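Epsin 1 (Danio rerio, PDB 5LP0) probably binds membranes rich in phosphatidylinositol 4,5-bisphosphate, bends them, promotes clathrin-coated invaginations and regulates receptor-mediated endocytosis. Local coordinates at residues 38-41 with 42-46; 46-49 with 50-54; 116-119 with 120-123. All blocks are in the same frame, centred on the assembly; numbering follows the deposited sequence.

Contact 1: 38-41 with 42-46; sequences VVAF and SEIMS
Two different first torsions bring Phe41 and Met45 together, one helical turn apart. Phe41 carries CG anti to its amide nitrogen (chi1 172°), which swings the ring outward and slightly forward, toward Met45. Met45 starts with CG beside its own nitrogen (chi1 -68°), which points this methylene back toward the ring. The two side chains cross at a slant. Met45 CG sits over one face of the ring, offset toward the rim, and comes to 3.7 Å from Phe41 CZ. This is a CH-pi contact. Met45 SD lies obliquely, 4.8 Å from the centroid of the Phe41 ring, and adds a Met-aromatic contact. Arg79 of helix 78-86 makes a cation-pi contact with the same ring. With an alanine here instead of Phe41, Met45 CG would probably lose the face it rests on and Arg79 its aromatic partner.

The backbone bonds run from each amide to the carbonyl four residues earlier. Met45 N donates to Phe41 O at 3.0 Å, and Ile44 N to Ala40 O at 2.8 Å. The bond from Glu43 N to Val39 O is weak. On the outer side a water bridges the first turn. It donates to Val38 O at 2.7 Å and lies 2.8 Å from Ser42 OG. Val38 O also accepts the amide of Ser42, so two donors hold it. Glu43 runs alongside Val39, and its OE1 is bonded to Ser6 OG.

Ala40 and Ile44 turn to helices 8-15 and 25-34, while Phe41 and Met45 pack on helix 78-86. These four are buried, whereas Val38, Val39 and Ser42 are exposed. The buried side is thus held by dispersion and CH-pi contact, and the exposed edge by a water shared between Val38 O and Ser42 OG.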
ATOM      1  N   VAL A  38     -12.023   4.797 -12.199  1.00  8.94           N
ATOM      2  CA  VAL A  38     -10.781   5.029 -12.934  1.00 10.16           C
ATOM      3  C   VAL A  38     -10.080   6.360 -12.534  1.00 10.43           C
ATOM      4  O   VAL A  38      -8.842   6.440 -12.386  1.00 13.96           O
ATOM      5  CB  VAL A  38     -11.025   4.928 -14.466  1.00 13.18           C
ATOM      6  CG1 VAL A  38     -11.861   6.093 -14.955  1.00 16.20           C
ATOM      7  CG2 VAL A  38      -9.718   4.869 -15.199  1.00 17.33           C
ATOM      8  N   VAL A  39     -10.881   7.396 -12.306  1.00 10.32           N
ATOM      9  CA  VAL A  39     -10.348   8.679 -11.853  1.00  9.54           C
ATOM     10  C   VAL A  39      -9.697   8.562 -10.454  1.00  9.36           C
ATOM     11  O   VAL A  39      -8.533   8.979 -10.217  1.00 11.05           O
ATOM     12  CB  VAL A  39     -11.442   9.778 -11.876  1.00 11.62           C
ATOM     13  CG1 VAL A  39     -10.913  11.064 -11.266  1.00 12.66           C
ATOM     14  CG2 VAL A  39     -11.924  10.019 -13.306  1.00 13.32           C
ATOM     15  N   ALA A  40     -10.448   7.961  -9.538  1.00  8.20           N
ATOM     16  CA  ALA A  40      -9.944   7.739  -8.179  1.00  8.58           C
ATOM     17  C   ALA A  40      -8.738   6.816  -8.178  1.00  5.80           C
ATOM     18  O   ALA A  40      -7.804   7.051  -7.402  1.00  8.90           O
ATOM     19  CB  ALA A  40     -11.025   7.197  -7.275  1.00  7.69           C
ATOM     20  N   PHE A  41      -8.711   5.814  -9.038  1.00  6.34           N
ATOM     21  CA  PHE A  41      -7.603   4.861  -9.113  1.00  6.63           C
ATOM     22  C   PHE A  41      -6.314   5.625  -9.345  1.00  7.51           C
ATOM     23  O   PHE A  41      -5.307   5.366  -8.687  1.00  8.29           O
ATOM     24  CB  PHE A  41      -7.833   3.879 -10.250  1.00  7.19           C
ATOM     25  CG  PHE A  41      -6.668   2.978 -10.527  1.00  5.90           C
ATOM     26  CD1 PHE A  41      -6.569   1.724  -9.930  1.00  7.83           C
ATOM     27  CD2 PHE A  41      -5.689   3.366 -11.412  1.00  7.76           C
ATOM     28  CE1 PHE A  41      -5.498   0.882 -10.208  1.00  8.20           C
ATOM     29  CE2 PHE A  41      -4.607   2.541 -11.682  1.00  8.71           C
ATOM     30  CZ  PHE A  41      -4.490   1.310 -11.069  1.00  7.53           C
ATOM     31  N   SER A  42      -6.309   6.536 -10.315  1.00  8.05           N
ATOM     32  CA  SER A  42      -5.098   7.303 -10.552  1.00  9.70           C
ATOM     33  C   SER A  42      -4.655   8.123  -9.338  1.00  6.99           C
ATOM     34  O   SER A  42      -3.439   8.202  -9.043  1.00  8.32           O
ATOM     35  CB  SER A  42      -5.247   8.191 -11.762  1.00 14.05           C
ATOM     36  OG  SER A  42      -5.114   7.397 -12.912  1.00 22.04           O
ATOM     37  N   GLU A  43      -5.612   8.777  -8.683  1.00  8.13           N
ATOM     38  CA  GLU A  43      -5.299   9.552  -7.465  1.00 10.16           C
ATOM     39  C   GLU A  43      -4.705   8.661  -6.362  1.00  7.37           C
ATOM     40  O   GLU A  43      -3.726   9.033  -5.672  1.00 10.12           O
ATOM     41  CB  GLU A  43      -6.552  10.278  -6.954  1.00 12.91           C
ATOM     42  CG  GLU A  43      -7.095  11.353  -7.903  1.00 15.98           C
ATOM     43  CD  GLU A  43      -8.536  11.779  -7.585  1.00 25.87           C
ATOM     44  OE1 GLU A  43      -9.240  11.064  -6.831  1.00 26.69           O
ATOM     45  OE2 GLU A  43      -8.969  12.847  -8.090  1.00 31.28           O
ATOM     46  N   ILE A  44      -5.254   7.458  -6.216  1.00  8.03           N
ATOM     47  CA  ILE A  44      -4.895   6.555  -5.125  1.00  7.08           C
ATOM     48  C   ILE A  44      -3.491   6.057  -5.390  1.00  6.28           C
ATOM     49  O   ILE A  44      -2.613   6.161  -4.544  1.00  7.62           O
ATOM     50  CB  ILE A  44      -5.887   5.379  -5.049  1.00  6.67           C
ATOM     51  CG1 ILE A  44      -7.188   5.866  -4.436  1.00  8.59           C
ATOM     52  CG2 ILE A  44      -5.301   4.184  -4.222  1.00  6.36           C
ATOM     53  CD1 ILE A  44      -8.363   4.936  -4.666  1.00  8.95           C
ATOM     54  N   MET A  45      -3.242   5.580  -6.583  1.00  7.88           N
ATOM     55  CA  MET A  45      -1.985   4.948  -6.885  1.00  6.33           C
ATOM     56  C   MET A  45      -0.869   5.975  -6.836  1.00  7.86           C
ATOM     57  O   MET A  45       0.214   5.692  -6.308  1.00  7.12           O
ATOM     58  CB  MET A  45      -2.035   4.265  -8.238  1.00  7.82           C
ATOM     59  CG  MET A  45      -2.970   3.066  -8.234  1.00  7.86           C
ATOM     60  SD  MET A  45      -2.603   1.714  -7.078  1.00  8.64           S
ATOM     61  CE  MET A  45      -1.163   0.977  -7.866  1.00 13.06           C
ATOM     62  N   SER A  46      -1.114   7.185  -7.315  1.00  6.94           N
ATOM     63  CA  SER A  46      -0.071   8.194  -7.283  1.00  7.28           C
ATOM     64  C   SER A  46       0.341   8.445  -5.835  1.00  6.77           C
ATOM     65  O   SER A  46       1.554   8.504  -5.520  1.00  8.40           O
ATOM     66  CB  SER A  46      -0.570   9.488  -7.928  1.00 11.63           C
ATOM     67  OG  SER A  46       0.419  10.480  -7.795  1.00 16.09           O
TER
HETATM   68  O   HOH W   1      -6.915   5.518 -14.066  1.00 23.26           O

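Contact 2: 46-49 with 50-54; sequences SMVW and KRLND
Leu52 packs closely against Trp49 and Val48 on the buried side, toward the end of helix 38-51. Its CD1 branch reaches the six-membered ring of the indole, 3.6 Å from Trp49 CE3, and approaches it obliquely. Val48 lies side by side with Leu52, its CG1 4.0 Å from Leu52 CD1. That branch of Val48 is anti to the backbone nitrogen (chi1 176°), which directs it along the helix to the leucine. Leu52 N donates to Val48 O at 2.9 Å. Arg51 N does the same to Met47 O at 3.0 Å.

The solvent side is looser. Lys50 stretches out fully beside Ser46, and its CE comes only to 3.8 Å from Ser46 OG. Between these two sides, Met47 bends at chi2 (66°) and brings its methyl to the arginine. Met47 CE is 3.7 Å from Arg51 NE and meets the guanidinium at a slant. The polar end of Arg51 is held elsewhere, by a bond from NH1 to Thr16 OG1, and Arg51, Arg13 and His61 are all likely phosphoinositide-binding residues, by analogy with a close relative. Met47 thus lies beside what is probably the basic site for the inositol phosphate headgroup. A type I turn from Arg51 to Asp54 leads the chain onward.

Among the neighbouring helices, Met47 and Val48 rest on helix 8-15, Leu52 on helix 59-75, and Trp49 on helix 89-92, with its NE1 bonded to Gln83 OE1 in helix 78-86.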
ATOM      1  N   SER A  46      -1.114   7.185  -7.315  1.00  6.94           N
ATOM      2  CA  SER A  46      -0.071   8.194  -7.283  1.00  7.28           C
ATOM      3  C   SER A  46       0.341   8.445  -5.835  1.00  6.77           C
ATOM      4  O   SER A  46       1.554   8.504  -5.520  1.00  8.40           O
ATOM      5  CB  SER A  46      -0.570   9.488  -7.928  1.00 11.63           C
ATOM      6  OG  SER A  46       0.419  10.480  -7.795  1.00 16.09           O
ATOM      7  N   MET A  47      -0.648   8.613  -4.958  1.00  5.86           N
ATOM      8  CA  MET A  47      -0.351   8.875  -3.557  1.00  7.59           C
ATOM      9  C   MET A  47       0.357   7.694  -2.889  1.00  5.15           C
ATOM     10  O   MET A  47       1.256   7.877  -2.072  1.00  6.54           O
ATOM     11  CB  MET A  47      -1.624   9.265  -2.807  1.00  7.86           C
ATOM     12  CG  MET A  47      -1.334   9.867  -1.434  1.00  8.62           C
ATOM     13  SD  MET A  47      -0.460  11.458  -1.562  1.00 10.82           S
ATOM     14  CE  MET A  47       0.990  11.196  -0.540  1.00  9.06           C
ATOM     15  N   VAL A  48       0.002   6.470  -3.233  1.00  5.61           N
ATOM     16  CA  VAL A  48       0.651   5.319  -2.636  1.00  4.10           C
ATOM     17  C   VAL A  48       2.114   5.266  -3.058  1.00  4.70           C
ATOM     18  O   VAL A  48       2.998   5.051  -2.207  1.00  5.65           O
ATOM     19  CB  VAL A  48      -0.088   3.989  -2.968  1.00  5.81           C
ATOM     20  CG1 VAL A  48       0.689   2.805  -2.391  1.00  8.77           C
ATOM     21  CG2 VAL A  48      -1.511   3.970  -2.386  1.00  5.84           C
ATOM     22  N   TRP A  49       2.414   5.445  -4.333  1.00  6.00           N
ATOM     23  CA  TRP A  49       3.797   5.455  -4.813  1.00  5.89           C
ATOM     24  C   TRP A  49       4.603   6.577  -4.173  1.00  4.31           C
ATOM     25  O   TRP A  49       5.787   6.377  -3.837  1.00  7.04           O
ATOM     26  CB  TRP A  49       3.879   5.535  -6.347  1.00  5.62           C
ATOM     27  CG  TRP A  49       3.305   4.344  -7.086  1.00  6.92           C
ATOM     28  CD1 TRP A  49       2.287   4.367  -8.000  1.00  8.28           C
ATOM     29  CD2 TRP A  49       3.726   2.969  -6.994  1.00  6.34           C
ATOM     30  NE1 TRP A  49       2.046   3.103  -8.459  1.00  6.51           N
ATOM     31  CE2 TRP A  49       2.903   2.223  -7.859  1.00  6.06           C
ATOM     32  CE3 TRP A  49       4.718   2.303  -6.265  1.00  7.42           C
ATOM     33  CZ2 TRP A  49       3.029   0.832  -8.012  1.00  6.91           C
ATOM     34  CZ3 TRP A  49       4.847   0.932  -6.407  1.00  6.28           C
ATOM     35  CH2 TRP A  49       4.008   0.205  -7.285  1.00  7.29           C
ATOM     36  N   LYS A  50       3.980   7.728  -3.935  1.00  5.58           N
ATOM     37  CA  LYS A  50       4.667   8.807  -3.240  1.00  4.66           C
ATOM     38  C   LYS A  50       5.039   8.388  -1.823  1.00  7.01           C
ATOM     39  O   LYS A  50       6.173   8.586  -1.390  1.00  7.60           O
ATOM     40  CB  LYS A  50       3.797  10.049  -3.190  1.00  7.35           C
ATOM     41  CG  LYS A  50       3.717  10.796  -4.525  1.00  8.85           C
ATOM     42  CD  LYS A  50       2.825  12.040  -4.432  1.00 11.51           C
ATOM     43  CE  LYS A  50       2.661  12.742  -5.801  1.00 11.80           C
ATOM     44  NZ  LYS A  50       1.652  13.828  -5.715  1.00 18.37           N
ATOM     45  N   ARG A  51       4.110   7.780  -1.090  1.00  6.13           N
ATOM     46  CA  ARG A  51       4.384   7.382   0.282  1.00  7.30           C
ATOM     47  C   ARG A  51       5.450   6.280   0.306  1.00  5.71           C
ATOM     48  O   ARG A  51       6.288   6.250   1.200  1.00  6.48           O
ATOM     49  CB  ARG A  51       3.087   6.932   0.970  1.00  5.34           C
ATOM     50  CG  ARG A  51       2.126   8.113   1.279  1.00  7.25           C
ATOM     51  CD  ARG A  51       2.598   8.810   2.561  1.00  9.49           C
ATOM     52  NE  ARG A  51       2.272  10.236   2.752  1.00 19.99           N
ATOM     53  CZ  ARG A  51       1.384  10.708   3.628  1.00 16.20           C
ATOM     54  NH1 ARG A  51       0.620   9.890   4.329  1.00 20.72           N
ATOM     55  NH2 ARG A  51       1.214  12.017   3.770  1.00 18.30           N
ATOM     56  N   LEU A  52       5.464   5.422  -0.710  1.00  5.60           N
ATOM     57  CA  LEU A  52       6.456   4.363  -0.830  1.00  5.56           C
ATOM     58  C   LEU A  52       7.861   4.888  -1.151  1.00  6.36           C
ATOM     59  O   LEU A  52       8.833   4.132  -1.071  1.00  7.63           O
ATOM     60  CB  LEU A  52       6.033   3.364  -1.920  1.00  5.35           C
ATOM     61  CG  LEU A  52       4.888   2.414  -1.556  1.00  5.51           C
ATOM     62  CD1 LEU A  52       4.451   1.650  -2.785  1.00  5.47           C
ATOM     63  CD2 LEU A  52       5.251   1.428  -0.437  1.00  6.49           C
ATOM     64  N   ASN A  53       7.949   6.172  -1.485  1.00  5.67           N
ATOM     65  CA  ASN A  53       9.203   6.822  -1.872  1.00  5.66           C
ATOM     66  C   ASN A  53       9.674   7.850  -0.829  1.00  7.41           C
ATOM     67  O   ASN A  53      10.570   8.648  -1.103  1.00  9.47           O
ATOM     68  CB  ASN A  53       8.970   7.525  -3.224  1.00  7.18           C
ATOM     69  CG  ASN A  53      10.253   7.932  -3.923  1.00  7.78           C
ATOM     70  OD1 ASN A  53      11.276   7.241  -3.847  1.00  8.82           O
ATOM     71  ND2 ASN A  53      10.200   9.057  -4.624  1.00  9.80           N
ATOM     72  N   ASP A  54       9.087   7.816   0.360  1.00  5.88           N
ATOM     73  CA  ASP A  54       9.573   8.588   1.514  1.00  7.69           C
ATOM     74  C   ASP A  54      10.717   7.852   2.221  1.00  6.42           C
ATOM     75  O   ASP A  54      11.023   6.693   1.902  1.00  6.63           O
ATOM     76  CB  ASP A  54       8.409   8.888   2.462  1.00  8.39           C
ATOM     77  CG  ASP A  54       7.521  10.021   1.960  1.00  9.37           C
ATOM     78  OD1 ASP A  54       6.393  10.154   2.482  1.00 11.87           O
ATOM     79  OD2 ASP A  54       7.955  10.779   1.067  1.00 11.47           O
TER

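Contact 3: 116-119 with 120-123; sequences KQLV and TLLK
Val119 and Lys123 lie side by side where helix 108-122 of the all-helical ENTH domain comes to its close. Lys123 is extended, and its aliphatic part follows the valine. Val119 CG1 is 3.4 Å from Lys123 CE, a tight carbon contact. CG1 is placed there by its position anti to the backbone nitrogen (chi1 168°).

Leu118 and Leu122 also run alongside each other, with Leu118 CG 4.1 Å from Leu122 CD1. The leucine pair faces Ile73 of helix 59-75, while Val119 and Lys123 touch Gln92 of helix 89-92. Leu121 turns to Leu128 of helix 125-139 and comes only loosely to Leu118. The backbone bond from Leu122 N to Leu118 O measures 3.0 Å.

On the exposed side, Gln117 and Thr120 point the same way with two waters between their ends. Gln117 NE2 bonds to Glu113 OE2, while Thr120 OG1 also has Arg127 NH1 as a partner. Gln117 OE1 accepts from both waters. One of them also donates to Gln117 O at 2.7 Å and lies 2.9 Å from Thr120 OG1; the other is 2.7 Å from Thr120 OG1.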
ATOM      1  N   LYS A 116      10.155  -7.607   0.931  1.00  7.49           N
ATOM      2  CA  LYS A 116      10.515  -8.938   0.454  1.00  8.31           C
ATOM      3  C   LYS A 116       9.257  -9.755   0.183  1.00  8.55           C
ATOM      4  O   LYS A 116       9.119 -10.392  -0.888  1.00  8.58           O
ATOM      5  CB  LYS A 116      11.372  -9.634   1.507  1.00  9.32           C
ATOM      6  CG  LYS A 116      11.774 -11.047   1.170  1.00 14.91           C
ATOM      7  CD  LYS A 116      12.524 -11.713   2.312  1.00 20.42           C
ATOM      8  CE  LYS A 116      12.888 -13.131   1.943  1.00 31.73           C
ATOM      9  NZ  LYS A 116      13.865 -13.687   2.909  1.00 39.51           N
ATOM     10  N   GLN A 117       8.343  -9.766   1.162  1.00  7.29           N
ATOM     11  CA  GLN A 117       7.115 -10.549   1.026  1.00  8.33           C
ATOM     12  C   GLN A 117       6.189 -10.031  -0.070  1.00  8.53           C
ATOM     13  O   GLN A 117       5.531 -10.820  -0.761  1.00 10.02           O
ATOM     14  CB  GLN A 117       6.371 -10.650   2.364  1.00  9.72           C
ATOM     15  CG  GLN A 117       7.232 -11.211   3.488  1.00  9.60           C
ATOM     16  CD  GLN A 117       7.740 -12.614   3.245  1.00 11.74           C
ATOM     17  OE1 GLN A 117       7.222 -13.361   2.414  1.00 14.67           O
ATOM     18  NE2 GLN A 117       8.715 -13.006   4.030  1.00 11.67           N
ATOM     19  N   LEU A 118       6.130  -8.715  -0.233  1.00  7.39           N
ATOM     20  CA  LEU A 118       5.255  -8.147  -1.235  1.00  7.64           C
ATOM     21  C   LEU A 118       5.786  -8.448  -2.627  1.00  8.54           C
ATOM     22  O   LEU A 118       5.019  -8.701  -3.541  1.00  9.72           O
ATOM     23  CB  LEU A 118       5.082  -6.640  -0.992  1.00  8.69           C
ATOM     24  CG  LEU A 118       4.176  -5.822  -1.908  1.00  9.35           C
ATOM     25  CD1 LEU A 118       2.820  -6.472  -1.963  1.00 12.33           C
ATOM     26  CD2 LEU A 118       4.056  -4.382  -1.426  1.00 11.21           C
ATOM     27  N   VAL A 119       7.104  -8.470  -2.790  1.00  7.45           N
ATOM     28  CA  VAL A 119       7.696  -8.769  -4.077  1.00  9.21           C
ATOM     29  C   VAL A 119       7.416 -10.230  -4.453  1.00 11.06           C
ATOM     30  O   VAL A 119       7.034 -10.506  -5.592  1.00 10.49           O
ATOM     31  CB  VAL A 119       9.222  -8.525  -4.074  1.00  9.57           C
ATOM     32  CG1 VAL A 119       9.855  -9.113  -5.326  1.00 13.01           C
ATOM     33  CG2 VAL A 119       9.533  -7.026  -3.986  1.00 11.48           C
ATOM     34  N   THR A 120       7.588 -11.174  -3.516  1.00 10.54           N
ATOM     35  CA  THR A 120       7.313 -12.585  -3.858  1.00 11.28           C
ATOM     36  C   THR A 120       5.841 -12.804  -4.227  1.00  9.18           C
ATOM     37  O   THR A 120       5.533 -13.559  -5.161  1.00 12.28           O
ATOM     38  CB  THR A 120       7.751 -13.599  -2.777  1.00 15.66           C
ATOM     39  OG1 THR A 120       6.922 -13.483  -1.629  1.00 16.23           O
ATOM     40  CG2 THR A 120       9.195 -13.395  -2.384  1.00 16.78           C
ATOM     41  N   LEU A 121       4.938 -12.127  -3.524  1.00 10.06           N
ATOM     42  CA  LEU A 121       3.524 -12.191  -3.876  1.00 11.08           C
ATOM     43  C   LEU A 121       3.268 -11.680  -5.297  1.00 10.37           C
ATOM     44  O   LEU A 121       2.595 -12.339  -6.090  1.00 13.37           O
ATOM     45  CB  LEU A 121       2.710 -11.363  -2.905  1.00  9.55           C
ATOM     46  CG  LEU A 121       1.250 -11.175  -3.312  1.00 10.34           C
ATOM     47  CD1 LEU A 121       0.526 -12.518  -3.435  1.00 13.01           C
ATOM     48  CD2 LEU A 121       0.621 -10.293  -2.288  1.00 12.00           C
ATOM     49  N   LEU A 122       3.782 -10.491  -5.613  1.00 10.31           N
ATOM     50  CA  LEU A 122       3.523  -9.867  -6.909  1.00  9.57           C
ATOM     51  C   LEU A 122       4.062 -10.689  -8.086  1.00 12.55           C
ATOM     52  O   LEU A 122       3.497 -10.659  -9.178  1.00 15.84           O
ATOM     53  CB  LEU A 122       4.095  -8.445  -6.954  1.00 10.25           C
ATOM     54  CG  LEU A 122       3.239  -7.404  -6.237  1.00 10.27           C
ATOM     55  CD1 LEU A 122       4.009  -6.123  -6.019  1.00 10.82           C
ATOM     56  CD2 LEU A 122       1.966  -7.163  -7.046  1.00 11.28           C
ATOM     57  N   LYS A 123       5.132 -11.439  -7.850  1.00 12.37           N
ATOM     58  CA  LYS A 123       5.738 -12.225  -8.917  1.00 18.23           C
ATOM     59  C   LYS A 123       5.007 -13.548  -9.196  1.00 21.63           C
ATOM     60  O   LYS A 123       5.360 -14.252 -10.140  1.00 29.73           O
ATOM     61  CB  LYS A 123       7.225 -12.471  -8.619  1.00 21.46           C
ATOM     62  CG  LYS A 123       8.088 -11.197  -8.692  1.00 29.82           C
ATOM     63  CD  LYS A 123       9.554 -11.475  -8.367  1.00 34.23           C
ATOM     64  CE  LYS A 123      10.428 -10.233  -8.511  1.00 40.38           C
ATOM     65  NZ  LYS A 123      11.830 -10.497  -8.048  1.00 39.94           N
TER
HETATM   66  O   HOH W   2       4.934 -13.209   0.455  1.00 14.35           O
HETATM   67  O   HOH W   3       7.880 -15.067   0.349  1.00 20.22           O

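Contacts 1 and 2 follow one another on helix 38-51 and share Ser46. Their centres are about 12 Å apart. Contact 3 comes much later in the chain, near the end of helix 108-122. Its centre is about 22 Å from that of contact 1 and about 18 Å from that of contact 2, and it touches neither. Helix 59-75 provides packing partners for all three, while helix 89-92 does so for contacts 2 and 3. All three lie in the ENTH domain. Contact 2 holds a residue of the likely phosphoinositide site. Contact 1 lies nearer the start of the same helix, and contact 3 leads toward helix 125-139.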